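Long-range contacts in alpha,alpha-trehalose-phosphate synthase (UDP-forming) (Burkholderia xenovorans, PDB 5HXA), which belongs to glycosyltransferase family 20 and folds as a GT-B enzyme, with two Rossmann-like domains facing each other across a cleft: residues Ala112-Val117 with Leu142-Arg147; Gly235-Ala240 with Asn448-Arg453; Lys277-Arg282 with Gln321-Glu326. All blocks are in the same frame, centred on the assembly; numbering follows the deposited sequence. Where two conformers were deposited one is given.

The three contacts lie in separate parts of a GT-B fold, with centres 30 to 34 Å apart, and no two of them touch or share a helix. Interaction 1 is buried in the domain built on the ten-stranded mixed sheet, and interaction 3 is a partly buried pairing of helices in the domain of the six-stranded parallel sheet. Interaction 2, also partly buried, joins the chain passing from the first domain to the second with the C-terminal helix. Their chemistry differs accordingly: a tyrosine and a proline with one weak bond in interaction 1, a hydrogen-bonded helix start with a leucine over a tyrosine face in interaction 2, and carbon-to-carbon packing between the two segments of interaction 3.

Interaction 1 (Ala112-Val117 with Leu142-Arg147); sequences AGYQRV and LLPFAR
The ring of Tyr114 meets the pyrrolidine of Pro144 at a slant, with its CE2 3.6 Å from Pro144 CD, while the ring of Phe88 joins it at an inclined angle, the two planes about 55° apart. The second flat group, the amide of Gln115, lies by the same proline: its OE1 is 3.7 Å from Pro144 CB, and Pro144 CG is equally near. Proline thus fits between two successive side chains of helix 108-126. The setting is one beta-alpha unit of a Rossmann-like domain, in which the chain runs from strand 134-138 through a turn into helix 145-151.

That turn is a type I turn from Leu142 to Phe145, closed by Phe145 N bonding to Leu142 O, and Pro144 occupies the N-cap of the helix that follows. The side chain of Tyr114 is swung with CG anti to its own nitrogen (chi1 177°), which carries the phenol out from the helix to the start of the turn. There its hydroxyl is hydrogen-bonded to the backbone oxygen of Tyr140, and it also receives a weak, bent bond from the amide of Leu143. The same oxygen rests on the Leu143 side chain, so this buried polar atom is satisfied by the backbone while apolar groups close around it.

Gln115 reaches the proline by a chain bent at its second torsion (chi2 -72°), and its NE2 is held by the hydroxyl of Tyr111 one turn earlier, which helps to fix the amide. Beyond the contact, helix 78-97 covers Tyr114 through Ser89 and Leu93, and Ala184 of helix 178-185 touches Pro144. The weak bond spans 3.4 Å from Leu143 N to Tyr114 OH, and Leu143 CB lies 3.5 Å from that same oxygen.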
loop_
_atom_site.group_PDB
_atom_site.type_symbol
_atom_site.label_atom_id
_atom_site.label_comp_id
_atom_site.label_asym_id
_atom_site.label_seq_id
_atom_site.Cartn_x
_atom_site.Cartn_y
_atom_site.Cartn_z
ATOM N N ALA A 112 19.239 12.189 7.876
ATOM C CA ALA A 112 20.647 12.578 7.946
ATOM C C ALA A 112 21.385 11.789 9.024
ATOM O O ALA A 112 22.527 11.361 8.817
ATOM C CB ALA A 112 20.779 14.081 8.207
ATOM N N GLY A 113 20.751 11.589 10.182
ATOM C CA GLY A 113 21.376 10.789 11.227
ATOM C C GLY A 113 21.514 9.329 10.835
ATOM O O GLY A 113 22.514 8.682 11.153
ATOM N N TYR A 114 20.503 8.789 10.155
ATOM C CA TYR A 114 20.584 7.438 9.601
ATOM C C TYR A 114 21.815 7.281 8.712
ATOM O O TYR A 114 22.566 6.305 8.832
ATOM C CB TYR A 114 19.295 7.153 8.831
ATOM C CG TYR A 114 19.190 5.824 8.101
ATOM C CD1 TYR A 114 18.726 4.682 8.752
ATOM C CD2 TYR A 114 19.494 5.729 6.747
ATOM C CE1 TYR A 114 18.598 3.469 8.073
ATOM C CE2 TYR A 114 19.361 4.518 6.059
ATOM C CZ TYR A 114 18.914 3.397 6.734
ATOM O OH TYR A 114 18.777 2.201 6.067
ATOM N N GLN A 115 22.039 8.244 7.809
ATOM C CA GLN A 115 23.238 8.213 6.975
ATOM C C GLN A 115 24.498 8.403 7.813
ATOM O O GLN A 115 25.510 7.722 7.589
ATOM C CB GLN A 115 23.146 9.282 5.884
ATOM C CG GLN A 115 22.093 8.990 4.794
ATOM C CD GLN A 115 22.515 7.850 3.852
ATOM O OE1 GLN A 115 23.659 7.386 3.892
ATOM N NE2 GLN A 115 21.589 7.399 3.001
ATOM N N ARG A 116 24.454 9.314 8.792
ATOM C CA ARG A 116 25.630 9.575 9.617
ATOM C C ARG A 116 26.029 8.344 10.423
ATOM O O ARG A 116 27.220 8.022 10.531
ATOM C CB ARG A 116 25.369 10.765 10.547
ATOM C CG ARG A 116 26.589 11.189 11.360
ATOM C CD ARG A 116 26.271 12.341 12.327
ATOM N NE ARG A 116 25.188 12.004 13.251
ATOM C CZ ARG A 116 23.962 12.522 13.201
ATOM N NH1 ARG A 116 23.645 13.423 12.278
ATOM N NH2 ARG A 116 23.050 12.142 14.085
ATOM N N VAL A 117 25.052 7.638 10.993
ATOM C CA VAL A 117 25.381 6.451 11.777
ATOM C C VAL A 117 25.957 5.361 10.878
ATOM O O VAL A 117 26.952 4.714 11.226
ATOM C CB VAL A 117 24.147 5.965 12.557
ATOM C CG1 VAL A 117 24.348 4.537 13.062
ATOM C CG2 VAL A 117 23.864 6.908 13.718
ATOM N N LEU A 142 20.638 -0.818 7.694
ATOM C CA LEU A 142 21.975 -0.735 7.119
ATOM C C LEU A 142 21.952 -0.730 5.587
ATOM O O LEU A 142 22.919 -1.148 4.946
ATOM C CB LEU A 142 22.830 -1.893 7.649
ATOM C CG LEU A 142 22.992 -1.879 9.185
ATOM C CD1 LEU A 142 23.593 -3.174 9.724
ATOM C CD2 LEU A 142 23.844 -0.680 9.608
ATOM N N LEU A 143 20.857 -0.265 4.982
ATOM C CA LEU A 143 20.800 -0.171 3.525
ATOM C C LEU A 143 22.000 0.534 2.892
ATOM O O LEU A 143 22.495 0.033 1.868
ATOM C CB LEU A 143 19.499 0.531 3.089
ATOM C CG LEU A 143 18.191 -0.171 3.441
ATOM C CD1 LEU A 143 17.005 0.700 3.030
ATOM C CD2 LEU A 143 18.116 -1.539 2.779
ATOM N N PRO A 144 22.499 1.662 3.394
ATOM C CA PRO A 144 23.614 2.337 2.710
ATOM C C PRO A 144 25.002 1.943 3.195
ATOM O O PRO A 144 25.974 2.582 2.783
ATOM C CB PRO A 144 23.340 3.818 3.015
ATOM C CG PRO A 144 22.690 3.808 4.341
ATOM C CD PRO A 144 21.945 2.502 4.480
ATOM N N PHE A 145 25.115 0.887 4.007
ATOM C CA PHE A 145 26.383 0.557 4.658
ATOM C C PHE A 145 27.460 0.166 3.645
ATOM O O PHE A 145 28.630 0.537 3.800
ATOM C CB PHE A 145 26.152 -0.570 5.671
ATOM C CG PHE A 145 27.299 -0.789 6.616
ATOM C CD1 PHE A 145 27.523 0.083 7.676
ATOM C CD2 PHE A 145 28.158 -1.863 6.443
ATOM C CE1 PHE A 145 28.593 -0.115 8.550
ATOM C CE2 PHE A 145 29.225 -2.071 7.310
ATOM C CZ PHE A 145 29.440 -1.202 8.367
ATOM N N ALA A 146 27.097 -0.595 2.604
ATOM C CA ALA A 146 28.107 -0.966 1.611
ATOM C C ALA A 146 28.612 0.257 0.852
ATOM O O ALA A 146 29.804 0.343 0.534
ATOM C CB ALA A 146 27.561 -2.006 0.636
ATOM N N ARG A 147 27.731 1.213 0.552
ATOM C CA ARG A 147 28.200 2.413 -0.138
ATOM C C ARG A 147 29.148 3.215 0.748
ATOM O O ARG A 147 30.160 3.744 0.270
ATOM C CB ARG A 147 27.020 3.279 -0.596
ATOM C CG ARG A 147 27.498 4.563 -1.278
ATOM C CD ARG A 147 26.431 5.244 -2.108
ATOM N NE ARG A 147 26.967 6.393 -2.843
ATOM C CZ ARG A 147 27.402 6.349 -4.102
ATOM N NH1 ARG A 147 27.363 5.211 -4.785
ATOM N NH2 ARG A 147 27.871 7.446 -4.685
#

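Interaction 2 (Gly235-Ala240 with Asn448-Arg453); sequences GIYPDA and NLSVWR
Tyr237 and Ser450 find each other through matching first torsions: Tyr237 CG (chi1 -69°) and Ser450 OG (chi1 -73°) are both anti to their carbonyl carbons. The two hydroxyls meet with Tyr237 OH 2.7 Å from Ser450 OG, and the serine oxygen lies at the edge of the ring, in its plane. Leu449, turned the other way with CG anti to its nitrogen (chi1 -173°), comes in over a face of the same ring. Its CB stands 4.0 Å from the ring centroid in a CH-pi contact, while Leu449 CD2 packs 3.7 Å from Tyr237 CE2. The other branch tip, Leu449 CD1, is 3.5 Å from Gly235 O.

Beside the ring the backbones join: Leu449 N donates to Ile236 O at 2.9 Å, the donor lying well above the carbonyl plane. Asn448 is the N-cap of helix 449-461, and its OD1 takes weak bonds from the amides of Ser450 and Val451, while its ND2 is bound to Arg445 O. Gly235-Ala240 follows the last strand of the first domain's sheet on the way to the second, and Trp452 packs on Trp136 and Phe161 of the first domain, consistent with the domain-crossing region of GT-B enzymes. The first three amides of the helix therefore all have acceptors, one of them supplied by the interdomain connection itself.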
loop_
_atom_site.group_PDB
_atom_site.type_symbol
_atom_site.label_atom_id
_atom_site.label_comp_id
_atom_site.label_asym_id
_atom_site.label_seq_id
_atom_site.Cartn_x
_atom_site.Cartn_y
_atom_site.Cartn_z
ATOM N N GLY A 235 15.295 -20.298 6.932
ATOM C CA GLY A 235 14.713 -21.518 7.434
ATOM C C GLY A 235 14.913 -21.688 8.929
ATOM O O GLY A 235 15.307 -20.767 9.649
ATOM N N ILE A 236 14.615 -22.899 9.394
ATOM C CA ILE A 236 14.794 -23.299 10.780
ATOM C C ILE A 236 15.561 -24.616 10.793
ATOM O O ILE A 236 15.940 -25.135 9.749
ATOM C CB ILE A 236 13.450 -23.449 11.526
ATOM C CG1 ILE A 236 12.615 -24.571 10.903
ATOM C CG2 ILE A 236 12.678 -22.131 11.526
ATOM C CD1 ILE A 236 11.408 -24.970 11.751
ATOM N N TYR A 237 15.784 -25.153 11.996
ATOM C CA TYR A 237 16.249 -26.524 12.176
ATOM C C TYR A 237 15.073 -27.340 12.691
ATOM O O TYR A 237 14.877 -27.453 13.910
ATOM C CB TYR A 237 17.430 -26.590 13.148
ATOM C CG TYR A 237 18.698 -25.963 12.599
ATOM C CD1 TYR A 237 19.324 -26.492 11.476
ATOM C CD2 TYR A 237 19.266 -24.844 13.202
ATOM C CE1 TYR A 237 20.489 -25.926 10.966
ATOM C CE2 TYR A 237 20.435 -24.269 12.699
ATOM C CZ TYR A 237 21.037 -24.815 11.580
ATOM O OH TYR A 237 22.188 -24.254 11.076
ATOM N N PRO A 238 14.267 -27.946 11.809
ATOM C CA PRO A 238 12.974 -28.501 12.261
ATOM C C PRO A 238 13.113 -29.661 13.233
ATOM O O PRO A 238 12.293 -29.797 14.147
ATOM C CB PRO A 238 12.293 -28.954 10.953
ATOM C CG PRO A 238 13.217 -28.574 9.829
ATOM C CD PRO A 238 14.555 -28.229 10.392
ATOM N N ASP A 239 14.120 -30.516 13.063
ATOM C CA ASP A 239 14.247 -31.641 13.982
ATOM C C ASP A 239 14.806 -31.211 15.336
ATOM O O ASP A 239 14.478 -31.823 16.362
ATOM C CB ASP A 239 15.109 -32.737 13.350
ATOM C CG ASP A 239 14.454 -33.350 12.112
ATOM O OD1 ASP A 239 13.224 -33.594 12.133
ATOM O OD2 ASP A 239 15.165 -33.580 11.118
ATOM N N ALA A 240 15.628 -30.161 15.372
ATOM C CA ALA A 240 16.037 -29.606 16.660
ATOM C C ALA A 240 14.845 -28.989 17.392
ATOM O O ALA A 240 14.725 -29.114 18.617
ATOM C CB ALA A 240 17.139 -28.565 16.455
ATOM N N ASN A 448 16.680 -26.072 5.211
ATOM C CA ASN A 448 16.854 -25.701 6.604
ATOM C C ASN A 448 17.796 -24.501 6.715
ATOM O O ASN A 448 18.365 -24.023 5.726
ATOM C CB ASN A 448 17.360 -26.899 7.414
ATOM C CG ASN A 448 18.758 -27.354 6.997
ATOM O OD1 ASN A 448 19.730 -26.618 7.132
ATOM N ND2 ASN A 448 18.860 -28.586 6.511
ATOM N N LEU A 449 17.978 -24.025 7.949
ATOM C CA LEU A 449 18.742 -22.804 8.180
ATOM C C LEU A 449 20.181 -22.909 7.674
ATOM O O LEU A 449 20.750 -21.906 7.222
ATOM C CB LEU A 449 18.720 -22.466 9.670
ATOM C CG LEU A 449 19.315 -21.130 10.101
ATOM C CD1 LEU A 449 18.678 -19.988 9.330
ATOM C CD2 LEU A 449 19.112 -20.967 11.604
ATOM N N SER A 450 20.793 -24.100 7.741
ATOM C CA SER A 450 22.155 -24.244 7.221
ATOM C C SER A 450 22.194 -24.024 5.717
ATOM O O SER A 450 23.141 -23.421 5.198
ATOM C CB SER A 450 22.730 -25.621 7.557
ATOM O OG SER A 450 23.054 -25.701 8.929
ATOM N N VAL A 451 21.178 -24.517 4.999
ATOM C CA VAL A 451 21.114 -24.308 3.554
ATOM C C VAL A 451 21.025 -22.822 3.243
ATOM O O VAL A 451 21.715 -22.315 2.354
ATOM C CB VAL A 451 19.932 -25.092 2.946
ATOM C CG1 VAL A 451 19.736 -24.713 1.473
ATOM C CG2 VAL A 451 20.166 -26.585 3.078
ATOM N N TRP A 452 20.192 -22.098 3.990
ATOM C CA TRP A 452 20.086 -20.652 3.825
ATOM C C TRP A 452 21.448 -19.979 3.946
ATOM O O TRP A 452 21.871 -19.223 3.063
ATOM C CB TRP A 452 19.120 -20.099 4.870
ATOM C CG TRP A 452 19.053 -18.602 4.925
ATOM C CD1 TRP A 452 18.368 -17.789 4.075
ATOM C CD2 TRP A 452 19.681 -17.741 5.888
ATOM N NE1 TRP A 452 18.529 -16.477 4.442
ATOM C CE2 TRP A 452 19.330 -16.415 5.551
ATOM C CE3 TRP A 452 20.505 -17.959 6.997
ATOM C CZ2 TRP A 452 19.774 -15.310 6.285
ATOM C CZ3 TRP A 452 20.938 -16.861 7.736
ATOM C CH2 TRP A 452 20.570 -15.551 7.372
ATOM N N ARG A 453 22.142 -20.254 5.047
ATOM C CA ARG A 453 23.439 -19.633 5.287
ATOM C C ARG A 453 24.468 -20.069 4.249
ATOM O O ARG A 453 25.231 -19.240 3.733
ATOM C CB ARG A 453 23.914 -19.976 6.702
ATOM C CG ARG A 453 25.369 -19.684 6.965
ATOM C CD ARG A 453 26.113 -20.964 7.293
ATOM N NE ARG A 453 25.633 -21.571 8.528
ATOM C CZ ARG A 453 25.759 -22.861 8.831
ATOM N NH1 ARG A 453 26.337 -23.701 7.979
ATOM N NH2 ARG A 453 25.288 -23.312 9.983
#

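Interaction 3 (Lys277-Arg282 with Gln321-Glu326); sequences KGLVER and QTLEGE
Leu279 sets its CB against both methyls of Leu323, at 3.5 Å from Leu323 CD1 and 3.8 Å from Leu323 CD2. CG, placed anti to the carbonyl carbon (chi1 -61°), sends its two methyls to different partners. Leu279 CD1 stays against the partner helix, 3.8 Å from Leu323 CD2, whereas Leu279 CD2 lies over the centre of the Arg282 guanidinium, 3.6 Å above its plane. That guanidinium is fixed in turn: Arg282 NH2 donates to a lone pair of Lys277 O and forms a salt bridge with Asp271.

Val280 extends the seam toward the surface. Its CG2 is 3.7 Å from Thr322 CG2 and its CG1 is 4.2 Å from Glu326 CG, so the polar residues contribute their carbon to the contact. Thr322 OG1 bonds to Arg318 O on its own helix, while Glu326 OE2 pairs with Arg329 and also reaches Gln284 of helix 279-292, a polar link beside the apolar seam.

Helices 279-292 and 314-334 belong to two successive beta-alpha-beta crossovers of the second domain. The first leads from strand 265-270 to its neighbour 300-305, the second from there to the edge strand 342-345, and Leu279, Val280 and Leu323 join the two helices.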
loop_
_atom_site.group_PDB
_atom_site.type_symbol
_atom_site.label_atom_id
_atom_site.label_comp_id
_atom_site.label_asym_id
_atom_site.label_seq_id
_atom_site.Cartn_x
_atom_site.Cartn_y
_atom_site.Cartn_z
ATOM N N LYS A 277 0.952 -7.421 12.127
ATOM C CA LYS A 277 0.583 -8.775 12.516
ATOM C C LYS A 277 -0.915 -9.044 12.408
ATOM O O LYS A 277 -1.308 -10.207 12.452
ATOM C CB LYS A 277 1.063 -9.067 13.947
ATOM C CG LYS A 277 2.571 -8.842 14.134
ATOM C CD LYS A 277 3.361 -9.818 13.275
ATOM C CE LYS A 277 4.861 -9.593 13.403
ATOM N NZ LYS A 277 5.613 -10.682 12.717
ATOM N N GLY A 278 -1.744 -8.017 12.269
ATOM C CA GLY A 278 -3.182 -8.236 12.144
ATOM C C GLY A 278 -3.821 -8.950 13.316
ATOM O O GLY A 278 -4.651 -9.848 13.120
ATOM N N LEU A 279 -3.464 -8.566 14.540
ATOM C CA LEU A 279 -4.002 -9.283 15.687
ATOM C C LEU A 279 -5.475 -8.971 15.895
ATOM O O LEU A 279 -6.235 -9.848 16.315
ATOM C CB LEU A 279 -3.171 -8.972 16.938
ATOM C CG LEU A 279 -1.692 -9.386 16.812
ATOM C CD1 LEU A 279 -0.882 -9.063 18.086
ATOM C CD2 LEU A 279 -1.544 -10.871 16.425
ATOM N N VAL A 280 -5.912 -7.747 15.586
ATOM C CA VAL A 280 -7.341 -7.443 15.664
ATOM C C VAL A 280 -8.132 -8.350 14.724
ATOM O O VAL A 280 -9.181 -8.893 15.093
ATOM C CB VAL A 280 -7.597 -5.956 15.352
ATOM C CG1 VAL A 280 -9.072 -5.728 15.093
ATOM C CG2 VAL A 280 -7.123 -5.067 16.508
ATOM N N GLU A 281 -7.644 -8.522 13.493
ATOM C CA GLU A 281 -8.319 -9.408 12.552
ATOM C C GLU A 281 -8.312 -10.845 13.058
ATOM O O GLU A 281 -9.292 -11.576 12.882
ATOM C CB GLU A 281 -7.660 -9.323 11.172
ATOM C CG GLU A 281 -7.891 -7.988 10.424
ATOM C CD GLU A 281 -6.969 -6.859 10.879
ATOM O OE1 GLU A 281 -6.143 -7.067 11.794
ATOM O OE2 GLU A 281 -7.074 -5.754 10.316
ATOM N N ARG A 282 -7.203 -11.278 13.663
ATOM C CA ARG A 282 -7.161 -12.619 14.238
ATOM C C ARG A 282 -8.264 -12.805 15.272
ATOM O O ARG A 282 -8.967 -13.823 15.260
ATOM C CB ARG A 282 -5.790 -12.901 14.863
ATOM C CG ARG A 282 -4.897 -13.675 13.928
ATOM C CD ARG A 282 -3.573 -13.932 14.532
ATOM N NE ARG A 282 -2.529 -13.268 13.777
ATOM C CZ ARG A 282 -1.248 -13.516 13.959
ATOM N NH1 ARG A 282 -0.886 -14.417 14.868
ATOM N NH2 ARG A 282 -0.336 -12.878 13.239
ATOM N N GLN A 321 -3.803 -0.760 22.663
ATOM C CA GLN A 321 -5.084 -0.407 23.273
ATOM C C GLN A 321 -6.248 -0.942 22.451
ATOM O O GLN A 321 -7.230 -1.445 23.007
ATOM C CB GLN A 321 -5.208 1.109 23.425
ATOM C CG GLN A 321 -4.211 1.747 24.355
ATOM C CD GLN A 321 -4.226 3.264 24.242
ATOM O OE1 GLN A 321 -5.145 3.843 23.659
ATOM N NE2 GLN A 321 -3.203 3.914 24.789
ATOM N N THR A 322 -6.153 -0.844 21.125
ATOM C CA THR A 322 -7.192 -1.403 20.262
ATOM C C THR A 322 -7.353 -2.897 20.492
ATOM O O THR A 322 -8.473 -3.395 20.674
ATOM C CB THR A 322 -6.853 -1.125 18.792
ATOM O OG1 THR A 322 -6.752 0.285 18.588
ATOM C CG2 THR A 322 -7.922 -1.690 17.885
ATOM N N LEU A 323 -6.240 -3.636 20.458
ATOM C CA LEU A 323 -6.291 -5.080 20.653
ATOM C C LEU A 323 -6.848 -5.439 22.028
ATOM O O LEU A 323 -7.654 -6.371 22.159
ATOM C CB LEU A 323 -4.892 -5.671 20.484
ATOM C CG LEU A 323 -4.856 -7.190 20.450
ATOM C CD1 LEU A 323 -5.572 -7.674 19.186
ATOM C CD2 LEU A 323 -3.426 -7.708 20.528
ATOM N N GLU A 324 -6.396 -4.736 23.068
ATOM C CA GLU A 324 -6.871 -5.016 24.421
ATOM C C GLU A 324 -8.380 -4.814 24.532
ATOM O O GLU A 324 -9.078 -5.630 25.145
ATOM C CB GLU A 324 -6.096 -4.148 25.424
ATOM C CG GLU A 324 -4.681 -4.711 25.607
ATOM C CD GLU A 324 -3.704 -3.800 26.318
ATOM O OE1 GLU A 324 -2.579 -4.289 26.586
ATOM O OE2 GLU A 324 -4.036 -2.634 26.619
ATOM N N GLY A 325 -8.908 -3.764 23.903
ATOM C CA GLY A 325 -10.350 -3.563 23.913
ATOM C C GLY A 325 -11.103 -4.642 23.152
ATOM O O GLY A 325 -12.211 -5.019 23.540
ATOM N N GLU A 326 -10.521 -5.149 22.054
ATOM C CA GLU A 326 -11.173 -6.220 21.297
ATOM C C GLU A 326 -11.230 -7.517 22.097
ATOM O O GLU A 326 -12.248 -8.217 22.077
ATOM C CB GLU A 326 -10.458 -6.450 19.953
ATOM C CG GLU A 326 -10.871 -5.486 18.848
ATOM C CD GLU A 326 -12.349 -5.587 18.494
ATOM O OE1 GLU A 326 -13.148 -4.775 19.005
ATOM O OE2 GLU A 326 -12.719 -6.490 17.723
#